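Local coordinates for YARHG domain-containing protein (Legionella pneumophila subsp. pneumophila, PDB 4G2A) that is of unknown function, a two-domain protein with a YARHG domain that may bind a nutrient, at residues W248-A259 against K313-K322. Numbering follows the deposited sequence. Where two conformers were deposited one is given.
Sequences WLNSDDALSKLA and KLLSMINQAK
L255 and A321 bring the backbones within 4.5 Å, CA to CA, where helix segments 254-259 and 313-321 cross at -70° with their axes 8.8 Å apart; the small side chain of A321 is consistent with so short a CA-CA approach. Its methyl packs against CB of L258 at 3.6 Å and also touches the carbonyl oxygen of L255. The selenomethionine M317 is a knob in a hole formed by L249, A254, L255 and L258. Its CG stands anti to the carbonyl carbon (chi1 -84°) and the chain beyond runs extended, a reach that carries SE and CE in among the end of helix 236-250 and the start of helix 254-259: SE meets L249 CD2 at 3.7 Å, and CE ends on the CB of A254, at 3.8 Å, where a residue this small can receive it. The branches of L258 divide between M317 and I318: its side chain crosses that of M317 at about a right angle, with CD1 near M317 CB, and CD2 lies 4.0 Å from I318 CG1. L249 turns CD2 onto K313 CB, so the lysine contributes the apolar root of its side chain while its extended chain carries the amine away. L314 places CD1 3.7 Å from W248 CB, and L258 CD2 lies 3.6 Å above one face of the indole, offset toward its rim. No hydrogen bond joins the segments; the contact rests largely on apolar packing. Within the YARHG domain it sets the end of helix 236-250 and helix 254-259 against the C-terminal helix 309-321, while helix 263-275 adds L269 against W248 and L258, and R270 against I318.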
loop_
_atom_site.group_PDB
_atom_site.type_symbol
_atom_site.label_atom_id
_atom_site.label_comp_id
_atom_site.label_asym_id
_atom_site.label_seq_id
_atom_site.Cartn_x
_atom_site.Cartn_y
_atom_site.Cartn_z
ATOM N N TRP A 248 -9.684 -12.347 20.724
ATOM C CA TRP A 248 -10.002 -12.649 22.127
ATOM C C TRP A 248 -11.042 -11.695 22.682
ATOM O O TRP A 248 -11.908 -12.115 23.460
ATOM C CB TRP A 248 -8.752 -12.600 23.027
ATOM C CG TRP A 248 -7.862 -13.785 22.869
ATOM C CD1 TRP A 248 -6.623 -13.805 22.307
ATOM C CD2 TRP A 248 -8.162 -15.137 23.234
ATOM N NE1 TRP A 248 -6.146 -15.098 22.252
ATOM C CE2 TRP A 248 -7.069 -15.935 22.824
ATOM C CE3 TRP A 248 -9.262 -15.760 23.855
ATOM C CZ2 TRP A 248 -7.022 -17.314 23.060
ATOM C CZ3 TRP A 248 -9.216 -17.127 24.073
ATOM C CH2 TRP A 248 -8.111 -17.889 23.671
ATOM N N LEU A 249 -10.964 -10.410 22.300
ATOM C CA LEU A 249 -11.925 -9.434 22.802
ATOM C C LEU A 249 -13.293 -9.609 22.154
ATOM O O LEU A 249 -14.291 -9.442 22.844
ATOM C CB LEU A 249 -11.417 -7.993 22.639
ATOM C CG LEU A 249 -10.271 -7.590 23.575
ATOM C CD1 LEU A 249 -9.596 -6.360 23.089
ATOM C CD2 LEU A 249 -10.768 -7.328 24.965
ATOM N N ASN A 250 -13.346 -10.002 20.873
ATOM C CA ASN A 250 -14.591 -10.194 20.121
ATOM C C ASN A 250 -15.217 -11.581 20.339
ATOM O O ASN A 250 -16.375 -11.783 19.971
ATOM C CB ASN A 250 -14.360 -9.967 18.624
ATOM C CG ASN A 250 -13.851 -8.593 18.258
ATOM O OD1 ASN A 250 -14.050 -7.604 18.966
ATOM N ND2 ASN A 250 -13.204 -8.501 17.117
ATOM N N SER A 251 -14.455 -12.518 20.943
ATOM C CA SER A 251 -14.876 -13.886 21.244
ATOM C C SER A 251 -16.125 -13.885 22.117
ATOM O O SER A 251 -16.247 -13.050 23.026
ATOM C CB SER A 251 -13.748 -14.653 21.926
ATOM O OG SER A 251 -14.049 -16.036 22.022
ATOM N N ASP A 252 -17.046 -14.829 21.812
ATOM C CA ASP A 252 -18.336 -14.997 22.496
ATOM C C ASP A 252 -18.180 -15.641 23.886
ATOM O O ASP A 252 -18.889 -15.244 24.827
ATOM C CB ASP A 252 -19.311 -15.825 21.628
ATOM C CG ASP A 252 -18.805 -17.188 21.174
ATOM O OD1 ASP A 252 -17.631 -17.277 20.740
ATOM O OD2 ASP A 252 -19.606 -18.148 21.179
ATOM N N ASP A 253 -17.251 -16.627 24.017
ATOM C CA ASP A 253 -16.958 -17.355 25.253
ATOM C C ASP A 253 -15.527 -17.020 25.742
ATOM O O ASP A 253 -14.802 -17.912 26.194
ATOM C CB ASP A 253 -17.132 -18.875 25.006
ATOM C CG ASP A 253 -16.249 -19.461 23.906
ATOM O OD1 ASP A 253 -16.347 -18.993 22.750
ATOM O OD2 ASP A 253 -15.478 -20.398 24.202
ATOM N N ALA A 254 -15.120 -15.739 25.650
ATOM C CA ALA A 254 -13.789 -15.244 25.985
ATOM C C ALA A 254 -13.198 -15.806 27.289
ATOM O O ALA A 254 -12.071 -16.291 27.241
ATOM C CB ALA A 254 -13.777 -13.729 26.020
ATOM N N LEU A 255 -13.927 -15.772 28.426
ATOM C CA LEU A 255 -13.368 -16.256 29.703
ATOM C C LEU A 255 -13.184 -17.773 29.718
ATOM O O LEU A 255 -12.145 -18.243 30.184
ATOM C CB LEU A 255 -14.207 -15.797 30.901
ATOM C CG LEU A 255 -14.244 -14.273 31.122
ATOM C CD1 LEU A 255 -14.983 -13.916 32.378
ATOM C CD2 LEU A 255 -12.846 -13.669 31.119
ATOM N N SER A 256 -14.153 -18.523 29.150
ATOM C CA SER A 256 -14.115 -19.984 29.020
ATOM C C SER A 256 -12.994 -20.415 28.070
ATOM O O SER A 256 -12.260 -21.349 28.379
ATOM C CB SER A 256 -15.456 -20.511 28.510
ATOM O OG SER A 256 -16.542 -20.021 29.281
ATOM N N LYS A 257 -12.861 -19.715 26.925
ATOM C CA LYS A 257 -11.851 -19.953 25.893
ATOM C C LYS A 257 -10.428 -19.626 26.431
ATOM O O LYS A 257 -9.505 -20.407 26.176
ATOM C CB LYS A 257 -12.186 -19.133 24.632
ATOM C CG LYS A 257 -11.730 -19.758 23.327
ATOM C CD LYS A 257 -12.257 -18.976 22.128
ATOM C CE LYS A 257 -11.576 -19.359 20.831
ATOM N NZ LYS A 257 -12.199 -18.698 19.650
ATOM N N LEU A 258 -10.257 -18.513 27.198
ATOM C CA LEU A 258 -8.949 -18.147 27.778
ATOM C C LEU A 258 -8.486 -19.188 28.824
ATOM O O LEU A 258 -7.292 -19.476 28.915
ATOM C CB LEU A 258 -8.973 -16.749 28.431
ATOM C CG LEU A 258 -8.921 -15.504 27.560
ATOM C CD1 LEU A 258 -9.377 -14.278 28.350
ATOM C CD2 LEU A 258 -7.535 -15.242 27.042
ATOM N N ALA A 259 -9.434 -19.741 29.616
ATOM C CA ALA A 259 -9.164 -20.768 30.631
ATOM C C ALA A 259 -8.678 -22.088 29.988
ATOM O O ALA A 259 -7.935 -22.834 30.627
ATOM C CB ALA A 259 -10.410 -21.019 31.467
ATOM N N LYS A 313 -8.354 -4.165 28.539
ATOM C CA LYS A 313 -9.540 -5.047 28.550
ATOM C C LYS A 313 -9.132 -6.521 28.439
ATOM O O LYS A 313 -9.707 -7.360 29.138
ATOM C CB LYS A 313 -10.537 -4.695 27.432
ATOM C CG LYS A 313 -11.402 -3.490 27.725
ATOM C CD LYS A 313 -12.332 -3.186 26.555
ATOM C CE LYS A 313 -13.287 -2.073 26.901
ATOM N NZ LYS A 313 -14.307 -1.871 25.840
ATOM N N LEU A 314 -8.127 -6.836 27.590
ATOM C CA LEU A 314 -7.643 -8.216 27.457
ATOM C C LEU A 314 -6.938 -8.671 28.742
ATOM O O LEU A 314 -7.193 -9.793 29.206
ATOM C CB LEU A 314 -6.749 -8.425 26.226
ATOM C CG LEU A 314 -6.323 -9.886 25.931
ATOM C CD1 LEU A 314 -7.498 -10.870 25.999
ATOM C CD2 LEU A 314 -5.647 -9.981 24.575
ATOM N N LEU A 315 -6.116 -7.798 29.345
ATOM C CA LEU A 315 -5.438 -8.114 30.617
ATOM C C LEU A 315 -6.436 -8.323 31.735
ATOM O O LEU A 315 -6.222 -9.183 32.586
ATOM C CB LEU A 315 -4.426 -7.025 31.006
ATOM C CG LEU A 315 -3.163 -7.023 30.130
ATOM C CD1 LEU A 315 -2.471 -5.667 30.167
ATOM C CD2 LEU A 315 -2.231 -8.199 30.490
ATOM N N SER A 316 -7.557 -7.562 31.702
ATOM C CA SER A 316 -8.632 -7.665 32.684
ATOM C C SER A 316 -9.377 -9.012 32.497
ATOM O O SER A 316 -9.724 -9.655 33.488
ATOM C CB SER A 316 -9.575 -6.470 32.582
ATOM O OG SER A 316 -10.639 -6.584 33.516
HETATM N N MSE A 317 -9.571 -9.448 31.240
HETATM C CA MSE A 317 -10.210 -10.726 30.894
HETATM C C MSE A 317 -9.361 -11.919 31.354
HETATM O O MSE A 317 -9.896 -12.869 31.929
HETATM C CB MSE A 317 -10.468 -10.819 29.393
HETATM C CG MSE A 317 -11.751 -10.153 28.940
HETATM SE SE MSE A 317 -11.883 -10.262 26.981
HETATM C CE MSE A 317 -13.842 -9.963 26.743
ATOM N N ILE A 318 -8.031 -11.839 31.157
ATOM C CA ILE A 318 -7.086 -12.872 31.585
ATOM C C ILE A 318 -7.159 -13.006 33.118
ATOM O O ILE A 318 -7.254 -14.126 33.628
ATOM C CB ILE A 318 -5.644 -12.595 31.049
ATOM C CG1 ILE A 318 -5.605 -12.690 29.519
ATOM C CG2 ILE A 318 -4.591 -13.526 31.691
ATOM C CD1 ILE A 318 -4.421 -11.929 28.864
ATOM N N ASN A 319 -7.231 -11.874 33.832
ATOM C CA ASN A 319 -7.334 -11.860 35.289
ATOM C C ASN A 319 -8.603 -12.566 35.788
ATOM O O ASN A 319 -8.557 -13.249 36.813
ATOM C CB ASN A 319 -7.270 -10.425 35.839
ATOM C CG ASN A 319 -7.204 -10.370 37.344
ATOM O OD1 ASN A 319 -6.453 -11.104 37.996
ATOM N ND2 ASN A 319 -8.011 -9.524 37.930
ATOM N N GLN A 320 -9.706 -12.418 35.058
ATOM C CA GLN A 320 -11.011 -13.010 35.369
ATOM C C GLN A 320 -11.127 -14.453 34.898
ATOM O O GLN A 320 -11.875 -15.222 35.510
ATOM C CB GLN A 320 -12.149 -12.197 34.710
ATOM C CG GLN A 320 -12.271 -10.762 35.201
ATOM C CD GLN A 320 -13.281 -10.005 34.397
ATOM O OE1 GLN A 320 -14.467 -10.345 34.354
ATOM N NE2 GLN A 320 -12.826 -8.958 33.739
ATOM N N ALA A 321 -10.466 -14.810 33.777
ATOM C CA ALA A 321 -10.551 -16.173 33.226
ATOM C C ALA A 321 -9.979 -17.225 34.175
ATOM O O ALA A 321 -10.577 -18.295 34.332
ATOM C CB ALA A 321 -9.831 -16.250 31.901
ATOM N N LYS A 322 -8.839 -16.911 34.811
ATOM C CA LYS A 322 -8.130 -17.823 35.699
ATOM C C LYS A 322 -8.534 -17.622 37.184
ATOM O O LYS A 322 -9.581 -16.984 37.448
ATOM C CB LYS A 322 -6.602 -17.680 35.479
ATOM C CG LYS A 322 -6.109 -18.315 34.152
ATOM C CD LYS A 322 -5.821 -19.829 34.261
ATOM C CE LYS A 322 -6.115 -20.615 33.000
ATOM N NZ LYS A 322 -4.956 -20.659 32.068
ATOM O OXT LYS A 322 -7.881 -18.216 38.071
#